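Local coordinates for D-3-phosphoglycerate dehydrogenase-related protein (Vibrio cholerae, PDB 4S1V) that probably catalyses the NAD-dependent oxidation of 3-phosphoglycerate, or a related D-2-hydroxyacid, as a member of the D-isomer-specific 2-hydroxyacid dehydrogenase family, at residues C[117-122]-C[142-147]; C[251-256]-C[278-283]; C[40-45]-C[62-67]. All blocks are in the same frame, centred on the assembly; numbering follows the deposited sequence.

Contact 1: residues C[117-122]-C[142-147]; sequences ASRHLP and GRTLSG
At the junction of helices 104-119 and 121-129, Ser118 and Arg119 meet the loop 142-147 that leads towards strand 150-153 of the nucleotide-binding domain. Gly142 has no side chain to hold the backbones apart, and its CA comes within 4.1 Å of Arg119 CA. The one direct hydrogen bond between the segments runs from Arg143 N to Ser118 O, 3.0 Å long with an N-H...O angle of 152°; the donor stands above the carbonyl plane rather than on a lone pair. Gly142 CA presses on Ser118 O as well, at 3.1 Å. That carbonyl faces the loop where the chain turns between the two helices: His120, with positive phi, forms a Schellman motif closing the first helix and also holds the N-cap position of the second. From this bend the His120 ring reaches back to the loop, its CD2 3.7 Å from Gly142 N.

Ser118 points at the loop, and its OG touches Leu145 CD2 at 3.5 Å while hydrogen-bonding Ile114 O in the preceding helical turn. The hydroxyl is thus satisfied within its own helix despite the apolar methyl beside it, and Leu145 continues onto Trp111, Ile114 and Leu115. Arg119 folds back through bends at chi2 (-68°) and chi3 (-70°), which lay CD against Arg143 O at 3.6 Å. Beyond that bend, Arg119 NH1 donates to a water oxygen 2.8 Å away at the edge of the guanidinium and in its plane, and the same water makes a weak bond to Arg143 O. At the interface with the second subunit, Arg119 NH1 and NH2 also bond its Ala105 O and Gly290 O, and Thr144 OG1 is hydrogen-bonded to Asn295 ND2 of that subunit.

Contact 2: residues C[251-256]-C[278-283]; sequences VMQANP and LSLPNV
Asn282 presents its side chain to the end of helix 247-254, where Met252 O is held by two donors. Asn282 CB lies 4.0 Å from Pro256 O, in the chain leaving the helix. CG is placed between the backbone N and the carbonyl carbon (chi1 63°), which swings the amide across to the helix. At the tip, Asn282 ND2 donates to Met252 O over 2.9 Å in an almost straight bond of 167°. The oxygen lies close to the amide plane of Asn282, whereas the donor stands above the plane of the Met252 carbonyl. Asn255 N reaches Met252 O from the opposite face, 3.2 Å away, so the last turn of the helix and the incoming asparagine share one acceptor. Arg258 O also accepts from ND2 of Asn282, which helps to fix the rotation of the buried amide.

Beside this polar link the contact is apolar. Leu280 CD1 fits against Met252 CB at 3.6 Å, and its CD2 meets Gln253 NE2, the Leu280 and Gln253 side chains crossing at about a right angle. The Gln253 amide is bonded to Asn12 of the third subunit. Val283 CG2 also touches Met252 CG at 3.7 Å, again nearly at right angles. A type I turn from Leu280 to Val283 carries Leu280, Asn282 and Val283 to the helix. Asn282 pairs through its backbone with Ala260, Met252 and Val283 both pack on Ala260, and the turn thus packs against both helix 247-254 and strand 259-262 as the chain enters strand 283-285, the outermost strand of the parallel sheet within this chain.

Contact 3: residues C[40-45]-C[62-67]; sequences VLIERL and ENLLAH
Leu41 O accepts the backbone N-H of Leu45 at 2.8 Å, a regular bond of helix 38-45, and Leu41 CB faces Leu64 CD2 of helix 62-66 at 4.0 Å. Ile42 contributes the largest share of the interface. Ile42 CG1 meets Leu64 CD2 at 3.9 Å, so that this methyl sits against both neighbouring residues of the first helix. CD1 lies roughly anti to CA (chi2 154°), which brings this Ile42 methyl to Asn63 O at 3.7 Å and next to His67 CB. The other branch, Ile42 CG2, touches His67 CB at 3.7 Å and lies close to His67 O, an oxygen that accepts a hydrogen bond from Lys46 NZ.

The His67 ring also touches Ile42 CD1 through CG and CD2, each 4.0 Å away, while Asn63 puts its amide alongside that methyl and bonds ND2 to Glu38 OE1 near the start of the first helix. Polar links thus border an apolar centre. The axes of the short helical segments approach to 9.9 Å, with a signed crossing angle of -30°. Such near-parallel neighbours are what successive beta-alpha-beta crossovers provide: the helices follow strands 27-30 and 50-53 and lie side by side against the five-stranded parallel sheet, whose 2-1-3-4-5 strand order marks the flavodoxin-like fold of the substrate-binding domain in this family.

How the contacts relate
Contacts 1 and 2 belong to the nucleotide-binding domain: their centres are 17 Å apart and their nearest atoms about 6 Å. Leu139 links them, touching both His120 and Pro281, and Ala117 and Pro122 pack on Leu284 in the strand that contact 2 leads into. Contact 3 is in the other domain, its centre about 46 Å from that of contact 1 and 39 Å from that of contact 2. Contacts 1 and 2 both adjoin other subunits, which contact 3 does not. In this family the active site lies in the cleft between the domains; the loop of contact 1 leads into strand 150-153 and the glycine-rich turn that probably binds the cofactor.

Contact 1: residues C[117-122]-C[142-147]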
ATOM      1  N   ALA C 117       7.304 -10.233  13.187  1.00 22.93           N
ATOM      2  CA  ALA C 117       5.853 -10.310  13.065  1.00 23.18           C
ATOM      3  C   ALA C 117       5.180  -9.354  14.045  1.00 22.60           C
ATOM      4  O   ALA C 117       4.264  -8.619  13.680  1.00 22.49           O
ATOM      5  CB  ALA C 117       5.383 -11.739  13.299  1.00 22.86           C
ATOM      6  N   SER C 118       5.657  -9.358  15.284  1.00 22.80           N
ATOM      7  CA  SER C 118       5.084  -8.527  16.340  1.00 21.90           C
ATOM      8  C   SER C 118       5.177  -7.056  15.986  1.00 21.82           C
ATOM      9  O   SER C 118       4.260  -6.295  16.265  1.00 21.67           O
ATOM     10  CB  SER C 118       5.777  -8.777  17.678  1.00 21.34           C
ATOM     11  OG  SER C 118       5.487 -10.075  18.153  1.00 21.57           O
ATOM     12  N   ARG C 119       6.276  -6.656  15.357  1.00 21.38           N
ATOM     13  CA  ARG C 119       6.486  -5.237  15.119  1.00 21.47           C
ATOM     14  C   ARG C 119       6.243  -4.796  13.678  1.00 21.23           C
ATOM     15  O   ARG C 119       6.500  -3.640  13.343  1.00 20.11           O
ATOM     16  CB  ARG C 119       7.862  -4.796  15.638  1.00 21.63           C
ATOM     17  CG  ARG C 119       8.068  -5.017  17.136  1.00 22.27           C
ATOM     18  CD  ARG C 119       7.191  -4.121  18.016  1.00 22.04           C
ATOM     19  NE  ARG C 119       7.610  -2.721  17.965  1.00 21.88           N
ATOM     20  CZ  ARG C 119       8.420  -2.129  18.840  1.00 21.48           C
ATOM     21  NH1 ARG C 119       8.909  -2.795  19.883  1.00 21.40           N
ATOM     22  NH2 ARG C 119       8.725  -0.851  18.677  1.00 20.91           N
ATOM     23  N   HIS C 120       5.708  -5.708  12.855  1.00 21.34           N
ATOM     24  CA  HIS C 120       5.444  -5.473  11.424  1.00 22.90           C
ATOM     25  C   HIS C 120       6.652  -4.995  10.686  1.00 23.39           C
ATOM     26  O   HIS C 120       6.561  -4.156   9.787  1.00 23.38           O
ATOM     27  CB  HIS C 120       4.282  -4.507  11.221  1.00 23.55           C
ATOM     28  CG  HIS C 120       3.005  -4.951  11.883  1.00 23.91           C
ATOM     29  ND1 HIS C 120       2.414  -6.120  11.592  1.00 24.25           N
ATOM     30  CD2 HIS C 120       2.210  -4.331  12.846  1.00 24.65           C
ATOM     31  CE1 HIS C 120       1.291  -6.248  12.329  1.00 25.36           C
ATOM     32  NE2 HIS C 120       1.173  -5.150  13.099  1.00 24.96           N
ATOM     33  N   LEU C 121       7.803  -5.542  11.058  1.00 23.81           N
ATOM     34  CA  LEU C 121       9.074  -5.037  10.576  1.00 25.23           C
ATOM     35  C   LEU C 121       9.261  -5.089   9.038  1.00 25.60           C
ATOM     36  O   LEU C 121       9.681  -4.086   8.448  1.00 24.69           O
ATOM     37  CB  LEU C 121      10.219  -5.727  11.321  1.00 26.74           C
ATOM     38  CG  LEU C 121      11.594  -5.087  11.198  1.00 27.12           C
ATOM     39  CD1 LEU C 121      11.589  -3.671  11.766  1.00 26.83           C
ATOM     40  CD2 LEU C 121      12.629  -5.980  11.869  1.00 27.03           C
ATOM     41  N   PRO C 122       8.934  -6.230   8.383  1.00 25.61           N
ATOM     42  CA  PRO C 122       9.180  -6.275   6.932  1.00 25.96           C
ATOM     43  C   PRO C 122       8.357  -5.258   6.126  1.00 25.63           C
ATOM     44  O   PRO C 122       8.893  -4.633   5.209  1.00 24.62           O
ATOM     45  CB  PRO C 122       8.793  -7.715   6.543  1.00 26.04           C
ATOM     46  CG  PRO C 122       8.807  -8.491   7.820  1.00 26.20           C
ATOM     47  CD  PRO C 122       8.389  -7.512   8.877  1.00 25.72           C
ATOM     48  N   GLY C 142       2.491  -2.215  15.902  1.00 24.72           N
ATOM     49  CA  GLY C 142       3.001  -3.471  16.424  1.00 25.19           C
ATOM     50  C   GLY C 142       2.896  -3.521  17.947  1.00 26.09           C
ATOM     51  O   GLY C 142       2.411  -2.571  18.579  1.00 25.85           O
ATOM     52  N   ARG C 143       3.358  -4.625  18.533  1.00 26.63           N
ATOM     53  CA  ARG C 143       3.129  -4.919  19.949  1.00 28.08           C
ATOM     54  C   ARG C 143       4.368  -5.501  20.614  1.00 27.73           C
ATOM     55  O   ARG C 143       5.106  -6.276  19.992  1.00 26.84           O
ATOM     56  CB  ARG C 143       1.967  -5.905  20.103  1.00 31.94           C
ATOM     57  CG  ARG C 143       0.603  -5.322  19.774  1.00 36.82           C
ATOM     58  CD  ARG C 143      -0.414  -6.416  19.494  1.00 42.37           C
ATOM     59  NE  ARG C 143      -0.778  -7.146  20.707  1.00 46.34           N
ATOM     60  CZ  ARG C 143      -1.950  -7.051  21.329  1.00 47.61           C
ATOM     61  NH1 ARG C 143      -2.909  -6.259  20.861  1.00 48.37           N
ATOM     62  NH2 ARG C 143      -2.164  -7.758  22.430  1.00 49.43           N
ATOM     63  N   THR C 144       4.597  -5.126  21.874  1.00 25.62           N
ATOM     64  CA  THR C 144       5.686  -5.704  22.652  1.00 25.21           C
ATOM     65  C   THR C 144       5.347  -7.139  23.058  1.00 25.30           C
ATOM     66  O   THR C 144       4.166  -7.520  23.155  1.00 25.09           O
ATOM     67  CB  THR C 144       6.004  -4.878  23.922  1.00 25.31           C
ATOM     68  OG1 THR C 144       4.813  -4.699  24.695  1.00 27.26           O
ATOM     69  CG2 THR C 144       6.571  -3.525  23.566  1.00 23.76           C
ATOM     70  N   LEU C 145       6.383  -7.933  23.297  1.00 25.03           N
ATOM     71  CA  LEU C 145       6.195  -9.291  23.792  1.00 25.17           C
ATOM     72  C   LEU C 145       6.038  -9.313  25.311  1.00 25.29           C
ATOM     73  O   LEU C 145       5.339 -10.164  25.853  1.00 23.79           O
ATOM     74  CB  LEU C 145       7.359 -10.181  23.364  1.00 24.95           C
ATOM     75  CG  LEU C 145       7.556 -10.409  21.864  1.00 25.41           C
ATOM     76  CD1 LEU C 145       8.907 -11.063  21.633  1.00 25.95           C
ATOM     77  CD2 LEU C 145       6.438 -11.265  21.281  1.00 25.16           C
ATOM     78  N   SER C 146       6.710  -8.372  25.977  1.00 26.78           N
ATOM     79  CA  SER C 146       6.687  -8.223  27.431  1.00 27.00           C
ATOM     80  C   SER C 146       5.261  -8.238  27.963  1.00 26.37           C
ATOM     81  O   SER C 146       4.433  -7.444  27.526  1.00 25.88           O
ATOM     82  CB  SER C 146       7.366  -6.907  27.825  1.00 27.53           C
ATOM     83  OG  SER C 146       7.439  -6.777  29.235  1.00 29.62           O
ATOM     84  N   GLY C 147       4.978  -9.156  28.886  1.00 26.23           N
ATOM     85  CA  GLY C 147       3.624  -9.298  29.444  1.00 26.59           C
ATOM     86  C   GLY C 147       2.747 -10.336  28.755  1.00 27.68           C
ATOM     87  O   GLY C 147       1.860 -10.917  29.383  1.00 28.30           O
TER
HETATM   88  O   HOH W   1       8.379  -5.530  20.413  1.00 26.87           O

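Contact 2: residues C[251-256]-C[278-283]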
ATOM      1  N   VAL C 251      -8.070 -19.748   8.295  1.00 21.52           N
ATOM      2  CA  VAL C 251      -8.273 -18.981   9.539  1.00 21.63           C
ATOM      3  C   VAL C 251      -7.645 -17.584   9.485  1.00 22.35           C
ATOM      4  O   VAL C 251      -8.274 -16.602   9.876  1.00 23.04           O
ATOM      5  CB  VAL C 251      -7.754 -19.763  10.772  1.00 21.26           C
ATOM      6  CG1 VAL C 251      -7.717 -18.885  12.011  1.00 21.93           C
ATOM      7  CG2 VAL C 251      -8.624 -20.986  11.036  1.00 20.85           C
ATOM      8  N   MET C 252      -6.420 -17.488   8.979  1.00 22.66           N
ATOM      9  CA  MET C 252      -5.754 -16.193   8.856  1.00 23.30           C
ATOM     10  C   MET C 252      -6.463 -15.260   7.868  1.00 23.53           C
ATOM     11  O   MET C 252      -6.593 -14.054   8.118  1.00 23.46           O
ATOM     12  CB  MET C 252      -4.279 -16.377   8.491  1.00 24.35           C
ATOM     13  CG  MET C 252      -3.465 -17.062   9.583  1.00 25.01           C
ATOM     14  SD  MET C 252      -3.587 -16.220  11.177  1.00 25.69           S
ATOM     15  CE  MET C 252      -3.859 -17.621  12.251  1.00 25.96           C
ATOM     16  N   GLN C 253      -6.929 -15.819   6.754  1.00 23.35           N
ATOM     17  CA  GLN C 253      -7.660 -15.032   5.764  1.00 24.28           C
ATOM     18  C   GLN C 253      -8.928 -14.459   6.390  1.00 23.36           C
ATOM     19  O   GLN C 253      -9.257 -13.299   6.168  1.00 24.34           O
ATOM     20  CB  GLN C 253      -7.980 -15.873   4.517  1.00 25.30           C
ATOM     21  CG  GLN C 253      -9.362 -15.621   3.907  1.00 28.07           C
ATOM     22  CD  GLN C 253      -9.413 -14.361   3.085  1.00 29.73           C
ATOM     23  OE1 GLN C 253     -10.454 -13.701   2.982  1.00 29.63           O
ATOM     24  NE2 GLN C 253      -8.277 -14.014   2.486  1.00 32.90           N
ATOM     25  N   ALA C 254      -9.610 -15.273   7.191  1.00 23.16           N
ATOM     26  CA  ALA C 254     -10.862 -14.883   7.850  1.00 23.82           C
ATOM     27  C   ALA C 254     -10.694 -13.852   8.979  1.00 24.28           C
ATOM     28  O   ALA C 254     -11.654 -13.169   9.359  1.00 24.26           O
ATOM     29  CB  ALA C 254     -11.576 -16.125   8.375  1.00 22.74           C
ATOM     30  N   ASN C 255      -9.481 -13.749   9.520  1.00 24.76           N
ATOM     31  CA  ASN C 255      -9.245 -12.936  10.712  1.00 25.13           C
ATOM     32  C   ASN C 255      -8.021 -12.035  10.593  1.00 26.16           C
ATOM     33  O   ASN C 255      -6.954 -12.372  11.108  1.00 26.41           O
ATOM     34  CB  ASN C 255      -9.142 -13.845  11.940  1.00 25.34           C
ATOM     35  CG  ASN C 255     -10.410 -14.647  12.172  1.00 25.92           C
ATOM     36  OD1 ASN C 255     -11.353 -14.168  12.794  1.00 25.87           O
ATOM     37  ND2 ASN C 255     -10.442 -15.868  11.653  1.00 25.74           N
ATOM     38  N   PRO C 256      -8.165 -10.885   9.904  1.00 27.16           N
ATOM     39  CA  PRO C 256      -7.027  -9.988   9.664  1.00 28.63           C
ATOM     40  C   PRO C 256      -6.429  -9.357  10.925  1.00 30.26           C
ATOM     41  O   PRO C 256      -5.324  -8.828  10.873  1.00 31.58           O
ATOM     42  CB  PRO C 256      -7.604  -8.910   8.734  1.00 29.53           C
ATOM     43  CG  PRO C 256      -9.078  -8.970   8.936  1.00 28.59           C
ATOM     44  CD  PRO C 256      -9.389 -10.408   9.233  1.00 27.82           C
ATOM     45  N   LEU C 278       1.187 -17.097   1.147  1.00 23.23           N
ATOM     46  CA  LEU C 278       2.008 -16.005   0.621  1.00 23.48           C
ATOM     47  C   LEU C 278       1.219 -14.761   0.189  1.00 23.83           C
ATOM     48  O   LEU C 278       1.809 -13.733  -0.140  1.00 24.50           O
ATOM     49  CB  LEU C 278       2.883 -16.506  -0.534  1.00 23.80           C
ATOM     50  CG  LEU C 278       4.133 -17.289  -0.099  1.00 24.78           C
ATOM     51  CD1 LEU C 278       4.800 -18.020  -1.254  1.00 23.97           C
ATOM     52  CD2 LEU C 278       5.128 -16.361   0.572  1.00 24.90           C
ATOM     53  N   SER C 279      -0.105 -14.851   0.196  1.00 23.13           N
ATOM     54  CA  SER C 279      -0.943 -13.725  -0.203  1.00 23.75           C
ATOM     55  C   SER C 279      -1.686 -13.043   0.945  1.00 22.96           C
ATOM     56  O   SER C 279      -2.649 -12.323   0.704  1.00 22.61           O
ATOM     57  CB  SER C 279      -1.950 -14.164  -1.271  1.00 24.43           C
ATOM     58  OG  SER C 279      -1.278 -14.665  -2.413  1.00 27.47           O
ATOM     59  N   LEU C 280      -1.245 -13.252   2.183  1.00 22.54           N
ATOM     60  CA  LEU C 280      -1.896 -12.613   3.334  1.00 22.34           C
ATOM     61  C   LEU C 280      -0.961 -11.636   4.035  1.00 22.73           C
ATOM     62  O   LEU C 280       0.129 -12.023   4.459  1.00 23.85           O
ATOM     63  CB  LEU C 280      -2.420 -13.657   4.328  1.00 21.78           C
ATOM     64  CG  LEU C 280      -3.519 -14.615   3.875  1.00 22.23           C
ATOM     65  CD1 LEU C 280      -3.846 -15.578   5.001  1.00 22.25           C
ATOM     66  CD2 LEU C 280      -4.785 -13.880   3.440  1.00 22.22           C
ATOM     67  N   PRO C 281      -1.373 -10.356   4.153  1.00 23.30           N
ATOM     68  CA  PRO C 281      -0.548  -9.391   4.884  1.00 22.85           C
ATOM     69  C   PRO C 281      -0.323  -9.771   6.349  1.00 22.76           C
ATOM     70  O   PRO C 281       0.701  -9.387   6.920  1.00 22.37           O
ATOM     71  CB  PRO C 281      -1.352  -8.088   4.793  1.00 23.51           C
ATOM     72  CG  PRO C 281      -2.751  -8.506   4.460  1.00 23.35           C
ATOM     73  CD  PRO C 281      -2.589  -9.726   3.600  1.00 23.40           C
ATOM     74  N   ASN C 282      -1.257 -10.519   6.937  1.00 21.56           N
ATOM     75  CA  ASN C 282      -1.156 -10.906   8.351  1.00 22.25           C
ATOM     76  C   ASN C 282      -0.373 -12.198   8.640  1.00 21.72           C
ATOM     77  O   ASN C 282      -0.348 -12.674   9.779  1.00 22.33           O
ATOM     78  CB  ASN C 282      -2.547 -10.941   9.018  1.00 22.27           C
ATOM     79  CG  ASN C 282      -3.477 -11.984   8.414  1.00 22.28           C
ATOM     80  OD1 ASN C 282      -3.322 -12.386   7.265  1.00 21.97           O
ATOM     81  ND2 ASN C 282      -4.461 -12.424   9.198  1.00 22.41           N
ATOM     82  N   VAL C 283       0.259 -12.767   7.616  1.00 21.83           N
ATOM     83  CA  VAL C 283       1.143 -13.924   7.807  1.00 21.16           C
ATOM     84  C   VAL C 283       2.555 -13.581   7.343  1.00 21.30           C
ATOM     85  O   VAL C 283       2.772 -13.225   6.181  1.00 21.86           O
ATOM     86  CB  VAL C 283       0.639 -15.185   7.065  1.00 21.37           C
ATOM     87  CG1 VAL C 283       1.617 -16.350   7.225  1.00 21.28           C
ATOM     88  CG2 VAL C 283      -0.742 -15.586   7.559  1.00 20.33           C
TER

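Contact 3: residues C[40-45]-C[62-67]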
ATOM      1  N   VAL C  40      14.589 -35.535 -14.576  1.00 42.77           N
ATOM      2  CA  VAL C  40      15.752 -34.640 -14.630  1.00 41.51           C
ATOM      3  C   VAL C  40      16.808 -35.036 -13.597  1.00 41.48           C
ATOM      4  O   VAL C  40      18.009 -34.998 -13.890  1.00 39.37           O
ATOM      5  CB  VAL C  40      15.349 -33.157 -14.442  1.00 40.97           C
ATOM      6  CG1 VAL C  40      16.572 -32.255 -14.406  1.00 41.79           C
ATOM      7  CG2 VAL C  40      14.413 -32.716 -15.561  1.00 44.03           C
ATOM      8  N   LEU C  41      16.351 -35.425 -12.406  1.00 40.17           N
ATOM      9  CA  LEU C  41      17.242 -35.825 -11.314  1.00 40.12           C
ATOM     10  C   LEU C  41      18.024 -37.085 -11.640  1.00 39.35           C
ATOM     11  O   LEU C  41      19.238 -37.123 -11.449  1.00 37.95           O
ATOM     12  CB  LEU C  41      16.469 -36.029 -10.007  1.00 39.50           C
ATOM     13  CG  LEU C  41      16.286 -34.833  -9.072  1.00 40.76           C
ATOM     14  CD1 LEU C  41      15.371 -35.232  -7.923  1.00 39.39           C
ATOM     15  CD2 LEU C  41      17.621 -34.318  -8.543  1.00 40.58           C
ATOM     16  N   ILE C  42      17.322 -38.110 -12.123  1.00 40.67           N
ATOM     17  CA  ILE C  42      17.955 -39.355 -12.560  1.00 39.58           C
ATOM     18  C   ILE C  42      18.991 -39.079 -13.644  1.00 40.43           C
ATOM     19  O   ILE C  42      20.132 -39.542 -13.550  1.00 39.80           O
ATOM     20  CB  ILE C  42      16.911 -40.399 -13.020  1.00 39.68           C
ATOM     21  CG1 ILE C  42      16.208 -41.009 -11.801  1.00 39.23           C
ATOM     22  CG2 ILE C  42      17.555 -41.499 -13.862  1.00 39.47           C
ATOM     23  CD1 ILE C  42      14.812 -41.528 -12.085  1.00 39.67           C
ATOM     24  N   GLU C  43      18.606 -38.299 -14.654  1.00 42.33           N
ATOM     25  CA  GLU C  43      19.527 -37.963 -15.741  1.00 44.78           C
ATOM     26  C   GLU C  43      20.711 -37.136 -15.251  1.00 44.30           C
ATOM     27  O   GLU C  43      21.822 -37.275 -15.759  1.00 47.53           O
ATOM     28  CB  GLU C  43      18.801 -37.258 -16.896  1.00 48.75           C
ATOM     29  CG  GLU C  43      17.788 -38.133 -17.636  1.00 51.42           C
ATOM     30  CD  GLU C  43      18.328 -39.514 -17.986  1.00 53.11           C
ATOM     31  OE1 GLU C  43      19.364 -39.599 -18.682  1.00 55.70           O
ATOM     32  OE2 GLU C  43      17.716 -40.520 -17.564  1.00 52.66           O
ATOM     33  N   ARG C  44      20.467 -36.289 -14.255  1.00 42.88           N
ATOM     34  CA  ARG C  44      21.504 -35.433 -13.682  1.00 42.63           C
ATOM     35  C   ARG C  44      22.473 -36.209 -12.773  1.00 40.94           C
ATOM     36  O   ARG C  44      23.685 -35.973 -12.802  1.00 39.92           O
ATOM     37  CB  ARG C  44      20.850 -34.262 -12.938  1.00 43.72           C
ATOM     38  CG  ARG C  44      21.747 -33.482 -11.994  1.00 45.85           C
ATOM     39  CD  ARG C  44      20.972 -32.385 -11.273  1.00 47.05           C
ATOM     40  NE  ARG C  44      20.563 -31.309 -12.175  1.00 48.13           N
ATOM     41  CZ  ARG C  44      19.908 -30.213 -11.799  1.00 50.94           C
ATOM     42  NH1 ARG C  44      19.577 -30.027 -10.524  1.00 50.81           N
ATOM     43  NH2 ARG C  44      19.585 -29.295 -12.702  1.00 50.74           N
ATOM     44  N   LEU C  45      21.939 -37.150 -11.998  1.00 39.40           N
ATOM     45  CA  LEU C  45      22.714 -37.835 -10.957  1.00 39.06           C
ATOM     46  C   LEU C  45      23.359 -39.167 -11.365  1.00 39.12           C
ATOM     47  O   LEU C  45      24.071 -39.778 -10.561  1.00 37.06           O
ATOM     48  CB  LEU C  45      21.857 -38.028  -9.691  1.00 38.31           C
ATOM     49  CG  LEU C  45      21.250 -36.776  -9.040  1.00 37.80           C
ATOM     50  CD1 LEU C  45      20.338 -37.146  -7.876  1.00 36.86           C
ATOM     51  CD2 LEU C  45      22.323 -35.793  -8.601  1.00 37.48           C
ATOM     52  N   GLU C  62      11.960 -44.652  -4.304  1.00 32.42           N
ATOM     53  CA  GLU C  62      12.389 -45.888  -4.957  1.00 34.37           C
ATOM     54  C   GLU C  62      12.736 -45.630  -6.424  1.00 35.24           C
ATOM     55  O   GLU C  62      13.705 -46.184  -6.949  1.00 35.23           O
ATOM     56  CB  GLU C  62      11.334 -46.987  -4.827  1.00 33.95           C
ATOM     57  CG  GLU C  62      11.823 -48.336  -5.329  1.00 35.51           C
ATOM     58  CD  GLU C  62      11.052 -49.515  -4.765  1.00 34.90           C
ATOM     59  OE1 GLU C  62       9.887 -49.341  -4.352  1.00 36.19           O
ATOM     60  OE2 GLU C  62      11.619 -50.625  -4.741  1.00 34.91           O
ATOM     61  N   ASN C  63      11.946 -44.774  -7.066  1.00 35.58           N
ATOM     62  CA  ASN C  63      12.211 -44.336  -8.432  1.00 36.65           C
ATOM     63  C   ASN C  63      13.644 -43.817  -8.615  1.00 36.23           C
ATOM     64  O   ASN C  63      14.325 -44.198  -9.565  1.00 36.59           O
ATOM     65  CB  ASN C  63      11.185 -43.281  -8.853  1.00 38.12           C
ATOM     66  CG  ASN C  63      11.313 -42.879 -10.313  1.00 39.11           C
ATOM     67  OD1 ASN C  63      11.555 -43.713 -11.185  1.00 39.68           O
ATOM     68  ND2 ASN C  63      11.143 -41.592 -10.583  1.00 39.54           N
ATOM     69  N   LEU C  64      14.102 -42.959  -7.704  1.00 34.94           N
ATOM     70  CA  LEU C  64      15.483 -42.481  -7.745  1.00 34.74           C
ATOM     71  C   LEU C  64      16.474 -43.631  -7.554  1.00 34.09           C
ATOM     72  O   LEU C  64      17.393 -43.801  -8.351  1.00 34.74           O
ATOM     73  CB  LEU C  64      15.732 -41.388  -6.690  1.00 35.07           C
ATOM     74  CG  LEU C  64      15.223 -39.953  -6.887  1.00 34.16           C
ATOM     75  CD1 LEU C  64      15.914 -39.018  -5.900  1.00 32.63           C
ATOM     76  CD2 LEU C  64      15.445 -39.469  -8.315  1.00 33.64           C
ATOM     77  N   LEU C  65      16.267 -44.421  -6.506  1.00 32.65           N
ATOM     78  CA  LEU C  65      17.155 -45.532  -6.169  1.00 33.31           C
ATOM     79  C   LEU C  65      17.196 -46.604  -7.260  1.00 34.37           C
ATOM     80  O   LEU C  65      18.246 -47.197  -7.515  1.00 35.93           O
ATOM     81  CB  LEU C  65      16.733 -46.153  -4.832  1.00 33.02           C
ATOM     82  CG  LEU C  65      16.842 -45.266  -3.584  1.00 31.88           C
ATOM     83  CD1 LEU C  65      15.849 -45.708  -2.521  1.00 32.46           C
ATOM     84  CD2 LEU C  65      18.260 -45.269  -3.027  1.00 32.77           C
ATOM     85  N   ALA C  66      16.056 -46.838  -7.909  1.00 34.84           N
ATOM     86  CA  ALA C  66      15.963 -47.830  -8.980  1.00 34.70           C
ATOM     87  C   ALA C  66      16.788 -47.438 -10.204  1.00 35.06           C
ATOM     88  O   ALA C  66      17.257 -48.309 -10.937  1.00 35.75           O
ATOM     89  CB  ALA C  66      14.510 -48.074  -9.370  1.00 33.35           C
ATOM     90  N   HIS C  67      16.984 -46.136 -10.407  1.00 34.41           N
ATOM     91  CA  HIS C  67      17.613 -45.640 -11.630  1.00 35.28           C
ATOM     92  C   HIS C  67      18.944 -44.971 -11.451  1.00 36.21           C
ATOM     93  O   HIS C  67      19.408 -44.238 -12.337  1.00 37.06           O
ATOM     94  CB  HIS C  67      16.643 -44.736 -12.368  1.00 34.75           C
ATOM     95  CG  HIS C  67      15.392 -45.442 -12.795  1.00 35.23           C
ATOM     96  ND1 HIS C  67      15.371 -46.304 -13.828  1.00 35.08           N
ATOM     97  CD2 HIS C  67      14.101 -45.421 -12.270  1.00 35.00           C
ATOM     98  CE1 HIS C  67      14.132 -46.801 -13.968  1.00 35.99           C
ATOM     99  NE2 HIS C  67      13.353 -46.258 -13.015  1.00 36.23           N
TER